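Local coordinates for protein ribokinase (Thermotoga maritima, PDB 1VM7) that probably phosphorylates D-ribose at O-5, using ATP and a divalent cation, most likely magnesium, to give D-ribose 5-phosphate, at residues Phe181-Glu191 / Phe215-Lys226; Phe14-Ser23 / Lys67-Ile75. All coordinates share one frame; numbering follows the deposited sequence.

Overall arrangement
Both contacts join parallel strands of the same large mixed sheet, the central sheet of the ribokinase (PfkB) fold. Contact 2 comes first along the chain and pairs strand 17-20 with strand 69-75. Contact 1 follows and pairs strand 186-187 with strand 222-226. In the order across the sheet, strands 143-146 and 165-168 lie between the two pairs. The contact centres are about 21 Å apart, and the nearest atoms are about 9 Å apart, so the contacts do not touch. Contact 1 includes, near its end, Asn190 and Lys226, both predicted to bind ATP. Contact 2 lies beside residues predicted to bind the sugar. The shared sheet thus probably carries nucleotide and substrate sites on one framework.

Contact 1: residues Phe181-Glu191 / Phe215-Lys226; sequences FQYLDYLTPNE and FLELGVKNVIVK
Phe181 and Phe215 lead the apolar side of this contact. CE1 of Phe215 sits over one face of the Phe181 ring, off its centre, and the ring planes meet at 47°. CD1 of Leu218 packs on CD2 of Phe181, 3.8 Å away. CD2 of Leu187 lies over the centre of the Phe215 ring, 3.8 Å from its centroid, in a CH-pi contact. Leu187 reaches it because its CG is anti to the backbone N (chi1 -176°). CG2 of Val220 packs on CB of Phe181 at 3.7 Å. An alanine in place of Phe181 would probably open a gap, with Phe215 CE1 and Leu218 CD1 losing their partner.

On the face with Tyr186, the Asn222 amide stacks on the phenol ring, planes 13° apart. Its ND2 also donates to Asp185 O at 3.1 Å, and its OD1 is held by Asn236 of the next strand. These two bonds fix the amide's rotation.

Backbone bonds tie the parallel strands. Leu187 N donates to Asn222 O at 2.9 Å, and Ile224 N to Leu187 O at 2.8 Å. Lys226 N donates to Pro189 O. Gly219, just past the helix, has the positive phi of a Schellman motif, and Lys221 NZ bonds its carbonyl O.

Lys226 NZ meets Asp169 in a salt bridge and also bonds Asn261. An apolar flank and a polar end thus share one strand pair, and the polar end lies at the predicted ATP site, beside Gly257.

Contact 2: residues Phe14-Ser23 / Lys67-Ile75; sequences FLVISVVGSS and KGCRFVTCI
Val19 and Phe71 form the tight part of this contact, on one face of the parallel strand pair. CB of Val19 meets CD1 of the Phe71 ring at 3.7 Å, and CG2 of Val19 touches SG of Cys69. Chi1 of 176° swings the Phe71 ring away from its own N, along the other strand, and Ser22 O lies at its edge, 3.4 Å from CZ. Ala55 and Ala58 of helix 53-65 pack on the same ring.

Two of the backbone bonds here are short. Val19 N donates to Arg70 O at 2.7 Å, and Val72 N to Val19 O at 2.7 Å. Gly21 N then reaches Val72 O at 3.0 Å, almost in line with the carbonyl.

These are neighbouring strands of the central sheet of the ribokinase fold. The chain after strand 17-20 runs to the predicted sugar site, and Phe71 lies beside it. Thr73 OG1 donates to Gly21 O, which also takes a bond from a water. Ser23 OG lies 2.7 Å from Thr73 OG1 and is also bonded to Tyr88. Ser22 OG bonds Glu149, predicted to bind the substrate.

The other end is looser. Arg70 N makes a weak bond to Ile17 O at 3.4 Å. CG1 of Val16 lies over one face of the Arg70 guanidinium, while a water at its edge bonds NH1. Beyond it, exposed Lys67 and Phe14 lie near each other, their modelled placement being doubtful.

Contact 1: residues Phe181-Glu191 / Phe215-Lys226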
loop_
_atom_site.group_PDB
_atom_site.type_symbol
_atom_site.label_atom_id
_atom_site.label_comp_id
_atom_site.label_asym_id
_atom_site.label_seq_id
_atom_site.Cartn_x
_atom_site.Cartn_y
_atom_site.Cartn_z
ATOM N N PHE A 181 -2.604 -17.113 -30.357
ATOM C CA PHE A 181 -1.357 -17.808 -30.693
ATOM C C PHE A 181 -0.995 -17.754 -32.176
ATOM O O PHE A 181 0.166 -17.588 -32.521
ATOM C CB PHE A 181 -1.428 -19.255 -30.184
ATOM C CG PHE A 181 -1.550 -19.355 -28.688
ATOM C CD1 PHE A 181 -0.520 -18.911 -27.870
ATOM C CD2 PHE A 181 -2.694 -19.856 -28.089
ATOM C CE1 PHE A 181 -0.615 -18.983 -26.490
ATOM C CE2 PHE A 181 -2.791 -19.935 -26.711
ATOM C CZ PHE A 181 -1.736 -19.484 -25.908
ATOM N N GLN A 182 -1.999 -17.886 -33.036
ATOM C CA GLN A 182 -1.803 -17.879 -34.493
ATOM C C GLN A 182 -1.251 -16.535 -35.002
ATOM O O GLN A 182 -0.641 -16.474 -36.074
ATOM C CB GLN A 182 -3.126 -18.189 -35.219
ATOM C CG GLN A 182 -4.126 -17.044 -35.078
ATOM C CD GLN A 182 -5.542 -17.435 -35.360
ATOM O OE1 GLN A 182 -5.867 -17.789 -36.482
ATOM N NE2 GLN A 182 -6.408 -17.337 -34.349
ATOM N N TYR A 183 -1.468 -15.475 -34.224
ATOM C CA TYR A 183 -0.980 -14.134 -34.550
ATOM C C TYR A 183 0.426 -13.826 -34.032
ATOM O O TYR A 183 0.964 -12.761 -34.328
ATOM C CB TYR A 183 -1.961 -13.082 -34.032
ATOM C CG TYR A 183 -3.334 -13.253 -34.621
ATOM C CD1 TYR A 183 -3.542 -13.099 -35.996
ATOM C CD2 TYR A 183 -4.415 -13.589 -33.828
ATOM C CE1 TYR A 183 -4.803 -13.272 -36.563
ATOM C CE2 TYR A 183 -5.668 -13.765 -34.379
ATOM C CZ TYR A 183 -5.863 -13.589 -35.749
ATOM O OH TYR A 183 -7.118 -13.784 -36.301
ATOM N N LEU A 184 1.033 -14.764 -33.309
ATOM C CA LEU A 184 2.319 -14.529 -32.661
ATOM C C LEU A 184 3.505 -14.881 -33.530
ATOM O O LEU A 184 3.531 -15.930 -34.163
ATOM C CB LEU A 184 2.441 -15.387 -31.410
ATOM C CG LEU A 184 1.385 -15.204 -30.329
ATOM C CD1 LEU A 184 1.877 -15.895 -29.098
ATOM C CD2 LEU A 184 1.051 -13.707 -30.077
ATOM N N ASP A 185 4.508 -14.016 -33.508
ATOM C CA ASP A 185 5.818 -14.318 -34.078
ATOM C C ASP A 185 6.724 -14.941 -33.008
ATOM O O ASP A 185 7.507 -15.833 -33.286
ATOM C CB ASP A 185 6.414 -13.046 -34.706
ATOM C CG ASP A 185 5.616 -12.592 -35.929
ATOM O OD1 ASP A 185 5.746 -13.235 -36.981
ATOM O OD2 ASP A 185 4.823 -11.638 -35.834
ATOM N N TYR A 186 6.586 -14.472 -31.777
ATOM C CA TYR A 186 7.316 -15.021 -30.634
ATOM C C TYR A 186 6.388 -15.202 -29.446
ATOM O O TYR A 186 5.635 -14.281 -29.072
ATOM C CB TYR A 186 8.503 -14.118 -30.226
ATOM C CG TYR A 186 9.595 -14.082 -31.253
ATOM C CD1 TYR A 186 9.570 -13.157 -32.282
ATOM C CD2 TYR A 186 10.635 -15.001 -31.224
ATOM C CE1 TYR A 186 10.546 -13.127 -33.236
ATOM C CE2 TYR A 186 11.614 -14.991 -32.198
ATOM C CZ TYR A 186 11.571 -14.039 -33.198
ATOM O OH TYR A 186 12.540 -14.005 -34.186
ATOM N N LEU A 187 6.431 -16.404 -28.867
ATOM C CA LEU A 187 5.809 -16.674 -27.578
ATOM C C LEU A 187 6.940 -16.960 -26.602
ATOM O O LEU A 187 7.797 -17.793 -26.875
ATOM C CB LEU A 187 4.877 -17.889 -27.675
ATOM C CG LEU A 187 4.065 -18.238 -26.421
ATOM C CD1 LEU A 187 2.975 -17.235 -26.221
ATOM C CD2 LEU A 187 3.490 -19.639 -26.500
ATOM N N THR A 188 6.949 -16.283 -25.464
ATOM C CA THR A 188 8.133 -16.312 -24.580
ATOM C C THR A 188 7.772 -16.740 -23.159
ATOM O O THR A 188 7.913 -15.973 -22.233
ATOM C CB THR A 188 8.835 -14.926 -24.536
ATOM O OG1 THR A 188 7.987 -13.967 -23.886
ATOM C CG2 THR A 188 9.160 -14.425 -25.950
ATOM N N PRO A 189 7.275 -17.967 -22.982
ATOM C CA PRO A 189 6.910 -18.382 -21.638
ATOM C C PRO A 189 8.140 -18.755 -20.835
ATOM O O PRO A 189 9.116 -19.187 -21.409
ATOM C CB PRO A 189 6.065 -19.642 -21.890
ATOM C CG PRO A 189 6.707 -20.223 -23.103
ATOM C CD PRO A 189 7.073 -19.053 -23.959
ATOM N N ASN A 190 8.092 -18.574 -19.523
ATOM C CA ASN A 190 9.063 -19.211 -18.644
ATOM C C ASN A 190 8.586 -20.635 -18.374
ATOM O O ASN A 190 7.584 -21.076 -18.935
ATOM C CB ASN A 190 9.261 -18.415 -17.343
ATOM C CG ASN A 190 8.032 -18.409 -16.430
ATOM O OD1 ASN A 190 7.217 -19.337 -16.432
ATOM N ND2 ASN A 190 7.904 -17.339 -15.630
ATOM N N GLU A 191 9.299 -21.364 -17.519
ATOM C CA GLU A 191 9.052 -22.792 -17.375
ATOM C C GLU A 191 7.712 -23.100 -16.703
ATOM O O GLU A 191 6.981 -24.002 -17.124
ATOM C CB GLU A 191 10.198 -23.456 -16.630
ATOM C CG GLU A 191 10.049 -24.962 -16.578
ATOM C CD GLU A 191 11.361 -25.678 -16.422
ATOM O OE1 GLU A 191 12.363 -25.028 -16.037
ATOM O OE2 GLU A 191 11.375 -26.887 -16.708
ATOM N N PHE A 215 2.600 -25.312 -29.755
ATOM C CA PHE A 215 2.285 -23.925 -30.025
ATOM C C PHE A 215 2.591 -23.548 -31.476
ATOM O O PHE A 215 1.819 -22.833 -32.114
ATOM C CB PHE A 215 2.978 -23.002 -29.037
ATOM C CG PHE A 215 2.251 -22.907 -27.746
ATOM C CD1 PHE A 215 0.958 -22.372 -27.717
ATOM C CD2 PHE A 215 2.813 -23.378 -26.574
ATOM C CE1 PHE A 215 0.246 -22.288 -26.540
ATOM C CE2 PHE A 215 2.102 -23.300 -25.376
ATOM C CZ PHE A 215 0.811 -22.749 -25.360
ATOM N N LEU A 216 3.687 -24.083 -32.007
ATOM C CA LEU A 216 3.974 -23.961 -33.438
ATOM C C LEU A 216 2.789 -24.433 -34.295
ATOM O O LEU A 216 2.488 -23.805 -35.314
ATOM C CB LEU A 216 5.214 -24.758 -33.854
ATOM C CG LEU A 216 6.587 -24.365 -33.328
ATOM C CD1 LEU A 216 7.651 -25.239 -33.948
ATOM C CD2 LEU A 216 6.882 -22.895 -33.597
ATOM N N GLU A 217 2.117 -25.507 -33.878
ATOM C CA GLU A 217 0.951 -26.013 -34.598
ATOM C C GLU A 217 -0.261 -25.089 -34.571
ATOM O O GLU A 217 -1.121 -25.190 -35.457
ATOM C CB GLU A 217 0.529 -27.400 -34.105
ATOM C CG GLU A 217 1.401 -28.506 -34.630
ATOM C CD GLU A 217 0.766 -29.854 -34.458
ATOM O OE1 GLU A 217 -0.205 -29.971 -33.691
ATOM O OE2 GLU A 217 1.224 -30.803 -35.111
ATOM N N LEU A 218 -0.364 -24.248 -33.548
ATOM C CA LEU A 218 -1.451 -23.270 -33.474
ATOM C C LEU A 218 -1.144 -22.001 -34.301
ATOM O O LEU A 218 -1.996 -21.116 -34.423
ATOM C CB LEU A 218 -1.732 -22.875 -32.023
ATOM C CG LEU A 218 -2.205 -23.956 -31.050
ATOM C CD1 LEU A 218 -2.407 -23.335 -29.663
ATOM C CD2 LEU A 218 -3.478 -24.598 -31.538
ATOM N N GLY A 219 0.081 -21.914 -34.822
ATOM C CA GLY A 219 0.495 -20.839 -35.703
ATOM C C GLY A 219 1.587 -19.947 -35.146
ATOM O O GLY A 219 2.057 -19.043 -35.839
ATOM N N VAL A 220 1.995 -20.183 -33.900
ATOM C CA VAL A 220 3.075 -19.406 -33.299
ATOM C C VAL A 220 4.312 -19.670 -34.125
ATOM O O VAL A 220 4.626 -20.805 -34.379
ATOM C CB VAL A 220 3.371 -19.850 -31.825
ATOM C CG1 VAL A 220 4.618 -19.156 -31.286
ATOM C CG2 VAL A 220 2.164 -19.622 -30.932
ATOM N N LYS A 221 5.032 -18.631 -34.515
ATOM C CA LYS A 221 6.176 -18.806 -35.409
ATOM C C LYS A 221 7.434 -19.257 -34.663
ATOM O O LYS A 221 8.186 -20.081 -35.162
ATOM C CB LYS A 221 6.451 -17.493 -36.174
ATOM C CG LYS A 221 5.251 -16.985 -37.019
ATOM C CD LYS A 221 4.974 -17.896 -38.243
ATOM C CE LYS A 221 3.671 -17.529 -38.968
ATOM N NZ LYS A 221 2.456 -18.186 -38.351
ATOM N N ASN A 222 7.672 -18.691 -33.487
ATOM C CA ASN A 222 8.821 -19.049 -32.651
ATOM C C ASN A 222 8.385 -19.157 -31.199
ATOM O O ASN A 222 7.679 -18.264 -30.693
ATOM C CB ASN A 222 9.907 -17.969 -32.693
ATOM C CG ASN A 222 10.537 -17.798 -34.054
ATOM O OD1 ASN A 222 11.544 -18.439 -34.364
ATOM N ND2 ASN A 222 9.949 -16.930 -34.884
ATOM N N VAL A 223 8.786 -20.226 -30.519
ATOM C CA VAL A 223 8.669 -20.250 -29.055
ATOM C C VAL A 223 10.042 -20.077 -28.411
ATOM O O VAL A 223 10.977 -20.793 -28.723
ATOM C CB VAL A 223 8.036 -21.562 -28.514
ATOM C CG1 VAL A 223 7.799 -21.425 -26.986
ATOM C CG2 VAL A 223 6.736 -21.872 -29.242
ATOM N N ILE A 224 10.144 -19.127 -27.492
ATOM C CA ILE A 224 11.357 -18.960 -26.700
ATOM C C ILE A 224 11.000 -19.302 -25.273
ATOM O O ILE A 224 10.252 -18.581 -24.625
ATOM C CB ILE A 224 11.895 -17.524 -26.751
ATOM C CG1 ILE A 224 12.228 -17.131 -28.192
ATOM C CG2 ILE A 224 13.141 -17.382 -25.874
ATOM C CD1 ILE A 224 12.553 -15.657 -28.332
ATOM N N VAL A 225 11.529 -20.406 -24.778
ATOM C CA VAL A 225 11.242 -20.784 -23.406
ATOM C C VAL A 225 12.381 -20.319 -22.505
ATOM O O VAL A 225 13.492 -20.783 -22.637
ATOM C CB VAL A 225 11.020 -22.291 -23.237
ATOM C CG1 VAL A 225 10.442 -22.584 -21.854
ATOM C CG2 VAL A 225 10.081 -22.833 -24.344
ATOM N N LYS A 226 12.083 -19.407 -21.585
ATOM C CA LYS A 226 13.085 -18.913 -20.649
ATOM C C LYS A 226 13.238 -19.912 -19.525
ATOM O O LYS A 226 12.296 -20.125 -18.773
ATOM C CB LYS A 226 12.670 -17.565 -20.083
ATOM C CG LYS A 226 12.221 -16.542 -21.147
ATOM C CD LYS A 226 11.832 -15.208 -20.501
ATOM C CE LYS A 226 10.462 -14.679 -20.995
ATOM N NZ LYS A 226 10.044 -13.453 -20.250
HETATM O O HOH W 1 -0.559 -18.319 -38.401
HETATM O O HOH W 2 11.322 -20.568 -15.614
#

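Contact 2: residues Phe14-Ser23 / Lys67-Ile75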
loop_
_atom_site.group_PDB
_atom_site.type_symbol
_atom_site.label_atom_id
_atom_site.label_comp_id
_atom_site.label_asym_id
_atom_site.label_seq_id
_atom_site.Cartn_x
_atom_site.Cartn_y
_atom_site.Cartn_z
ATOM N N PHE A 14 16.705 1.178 -38.010
ATOM C CA PHE A 14 16.343 0.217 -37.002
ATOM C C PHE A 14 14.835 0.053 -37.072
ATOM O O PHE A 14 14.128 0.927 -37.575
ATOM C CB PHE A 14 16.807 0.701 -35.615
ATOM C CG PHE A 14 18.285 0.968 -35.555
ATOM C CD1 PHE A 14 19.174 -0.069 -35.347
ATOM C CD2 PHE A 14 18.791 2.241 -35.795
ATOM C CE1 PHE A 14 20.551 0.144 -35.336
ATOM C CE2 PHE A 14 20.173 2.485 -35.774
ATOM C CZ PHE A 14 21.053 1.417 -35.536
ATOM N N LEU A 15 14.351 -1.087 -36.613
ATOM C CA LEU A 15 12.914 -1.329 -36.540
ATOM C C LEU A 15 12.359 -0.650 -35.287
ATOM O O LEU A 15 13.033 -0.595 -34.262
ATOM C CB LEU A 15 12.616 -2.829 -36.519
ATOM C CG LEU A 15 13.136 -3.587 -37.741
ATOM C CD1 LEU A 15 12.750 -5.075 -37.700
ATOM C CD2 LEU A 15 12.630 -2.944 -39.027
ATOM N N VAL A 16 11.152 -0.095 -35.393
ATOM C CA VAL A 16 10.580 0.686 -34.302
ATOM C C VAL A 16 9.781 -0.234 -33.401
ATOM O O VAL A 16 8.968 -1.022 -33.887
ATOM C CB VAL A 16 9.687 1.848 -34.806
ATOM C CG1 VAL A 16 8.951 2.497 -33.647
ATOM C CG2 VAL A 16 10.526 2.870 -35.532
ATOM N N ILE A 17 10.037 -0.122 -32.097
ATOM C CA ILE A 17 9.410 -0.978 -31.076
ATOM C C ILE A 17 8.320 -0.236 -30.269
ATOM O O ILE A 17 8.521 0.881 -29.776
ATOM C CB ILE A 17 10.451 -1.523 -30.046
ATOM C CG1 ILE A 17 11.528 -2.371 -30.730
ATOM C CG2 ILE A 17 9.738 -2.297 -28.908
ATOM C CD1 ILE A 17 12.677 -2.778 -29.808
ATOM N N SER A 18 7.168 -0.884 -30.146
ATOM C CA SER A 18 6.126 -0.466 -29.240
ATOM C C SER A 18 5.886 -1.548 -28.217
ATOM O O SER A 18 5.928 -2.735 -28.536
ATOM C CB SER A 18 4.833 -0.224 -29.991
ATOM O OG SER A 18 4.944 0.905 -30.821
ATOM N N VAL A 19 5.660 -1.138 -26.973
ATOM C CA VAL A 19 5.206 -2.031 -25.924
ATOM C C VAL A 19 3.781 -1.608 -25.619
ATOM O O VAL A 19 3.501 -0.420 -25.515
ATOM C CB VAL A 19 6.035 -1.967 -24.578
ATOM C CG1 VAL A 19 5.522 -3.005 -23.608
ATOM C CG2 VAL A 19 7.489 -2.199 -24.795
ATOM N N VAL A 20 2.877 -2.579 -25.525
ATOM C CA VAL A 20 1.517 -2.306 -25.116
ATOM C C VAL A 20 1.264 -3.154 -23.874
ATOM O O VAL A 20 1.233 -4.371 -23.930
ATOM C CB VAL A 20 0.495 -2.611 -26.217
ATOM C CG1 VAL A 20 -0.912 -2.309 -25.708
ATOM C CG2 VAL A 20 0.800 -1.793 -27.488
ATOM N N GLY A 21 1.117 -2.504 -22.740
ATOM C CA GLY A 21 1.079 -3.227 -21.502
ATOM C C GLY A 21 1.031 -2.401 -20.232
ATOM O O GLY A 21 0.596 -1.250 -20.196
ATOM N N SER A 22 1.492 -3.036 -19.167
ATOM C CA SER A 22 1.175 -2.652 -17.815
ATOM C C SER A 22 2.244 -1.764 -17.140
ATOM O O SER A 22 3.442 -1.882 -17.402
ATOM C CB SER A 22 1.008 -3.934 -17.016
ATOM O OG SER A 22 2.269 -4.636 -16.976
ATOM N N SER A 23 1.769 -0.848 -16.298
ATOM C CA SER A 23 2.604 -0.034 -15.402
ATOM C C SER A 23 2.063 -0.210 -13.952
ATOM O O SER A 23 0.863 -0.052 -13.740
ATOM C CB SER A 23 2.497 1.456 -15.717
ATOM O OG SER A 23 2.929 1.778 -17.010
ATOM N N LYS A 67 17.128 4.358 -28.017
ATOM C CA LYS A 67 16.276 5.146 -28.894
ATOM C C LYS A 67 14.901 5.351 -28.282
ATOM O O LYS A 67 13.935 5.563 -28.997
ATOM C CB LYS A 67 16.151 4.432 -30.227
ATOM C CG LYS A 67 17.475 4.397 -30.977
ATOM C CD LYS A 67 17.294 3.878 -32.354
ATOM C CE LYS A 67 18.639 3.635 -33.037
ATOM N NZ LYS A 67 19.805 4.316 -32.422
ATOM N N GLY A 68 14.826 5.314 -26.951
ATOM C CA GLY A 68 13.567 5.474 -26.254
ATOM C C GLY A 68 12.706 4.252 -26.449
ATOM O O GLY A 68 13.210 3.177 -26.785
ATOM N N CYS A 69 11.404 4.412 -26.234
ATOM C CA CYS A 69 10.447 3.338 -26.457
ATOM C C CYS A 69 9.019 3.854 -26.498
ATOM O O CYS A 69 8.627 4.673 -25.687
ATOM C CB CYS A 69 10.585 2.258 -25.392
ATOM S SG CYS A 69 9.625 0.688 -25.701
ATOM N N ARG A 70 8.255 3.392 -27.475
ATOM C CA ARG A 70 6.828 3.649 -27.528
ATOM C C ARG A 70 6.155 2.633 -26.616
ATOM O O ARG A 70 6.363 1.421 -26.722
ATOM C CB ARG A 70 6.317 3.548 -28.949
ATOM C CG ARG A 70 7.000 4.545 -29.836
ATOM C CD ARG A 70 6.605 4.429 -31.266
ATOM N NE ARG A 70 7.322 5.434 -32.054
ATOM C CZ ARG A 70 6.869 5.982 -33.180
ATOM N NH1 ARG A 70 5.684 5.651 -33.688
ATOM N NH2 ARG A 70 7.620 6.884 -33.807
ATOM N N PHE A 71 5.387 3.139 -25.675
ATOM C CA PHE A 71 4.864 2.309 -24.629
ATOM C C PHE A 71 3.465 2.775 -24.367
ATOM O O PHE A 71 3.268 3.834 -23.752
ATOM C CB PHE A 71 5.728 2.437 -23.379
ATOM C CG PHE A 71 5.214 1.684 -22.175
ATOM C CD1 PHE A 71 4.497 0.471 -22.308
ATOM C CD2 PHE A 71 5.513 2.145 -20.892
ATOM C CE1 PHE A 71 4.052 -0.222 -21.220
ATOM C CE2 PHE A 71 5.068 1.432 -19.756
ATOM C CZ PHE A 71 4.331 0.240 -19.943
ATOM N N VAL A 72 2.494 2.036 -24.917
ATOM C CA VAL A 72 1.090 2.329 -24.663
ATOM C C VAL A 72 0.748 1.665 -23.353
ATOM O O VAL A 72 0.910 0.440 -23.171
ATOM C CB VAL A 72 0.148 1.899 -25.816
ATOM C CG1 VAL A 72 -1.301 2.297 -25.506
ATOM C CG2 VAL A 72 0.593 2.595 -27.083
ATOM N N THR A 73 0.321 2.505 -22.414
ATOM C CA THR A 73 0.058 2.038 -21.048
ATOM C C THR A 73 -0.936 2.997 -20.407
ATOM O O THR A 73 -0.999 4.159 -20.763
ATOM C CB THR A 73 1.339 1.913 -20.165
ATOM O OG1 THR A 73 1.004 1.351 -18.891
ATOM C CG2 THR A 73 1.978 3.263 -19.909
ATOM N N CYS A 74 -1.735 2.484 -19.484
ATOM C CA CYS A 74 -2.658 3.312 -18.756
ATOM C C CYS A 74 -2.164 3.545 -17.349
ATOM O O CYS A 74 -1.887 2.600 -16.614
ATOM C CB CYS A 74 -4.043 2.680 -18.711
ATOM S SG CYS A 74 -5.008 3.088 -20.168
ATOM N N ILE A 75 -2.083 4.817 -16.969
ATOM C CA ILE A 75 -1.718 5.181 -15.616
ATOM C C ILE A 75 -2.743 6.170 -15.125
ATOM O O ILE A 75 -3.597 6.567 -15.871
ATOM C CB ILE A 75 -0.291 5.753 -15.532
ATOM C CG1 ILE A 75 -0.149 7.021 -16.406
ATOM C CG2 ILE A 75 0.712 4.676 -15.967
ATOM C CD1 ILE A 75 1.211 7.484 -16.558
HETATM O O HOH W 3 3.859 3.317 -32.769
HETATM O O HOH W 4 -1.674 -0.398 -18.677
HETATM O O HOH W 5 -1.333 1.897 -14.046
#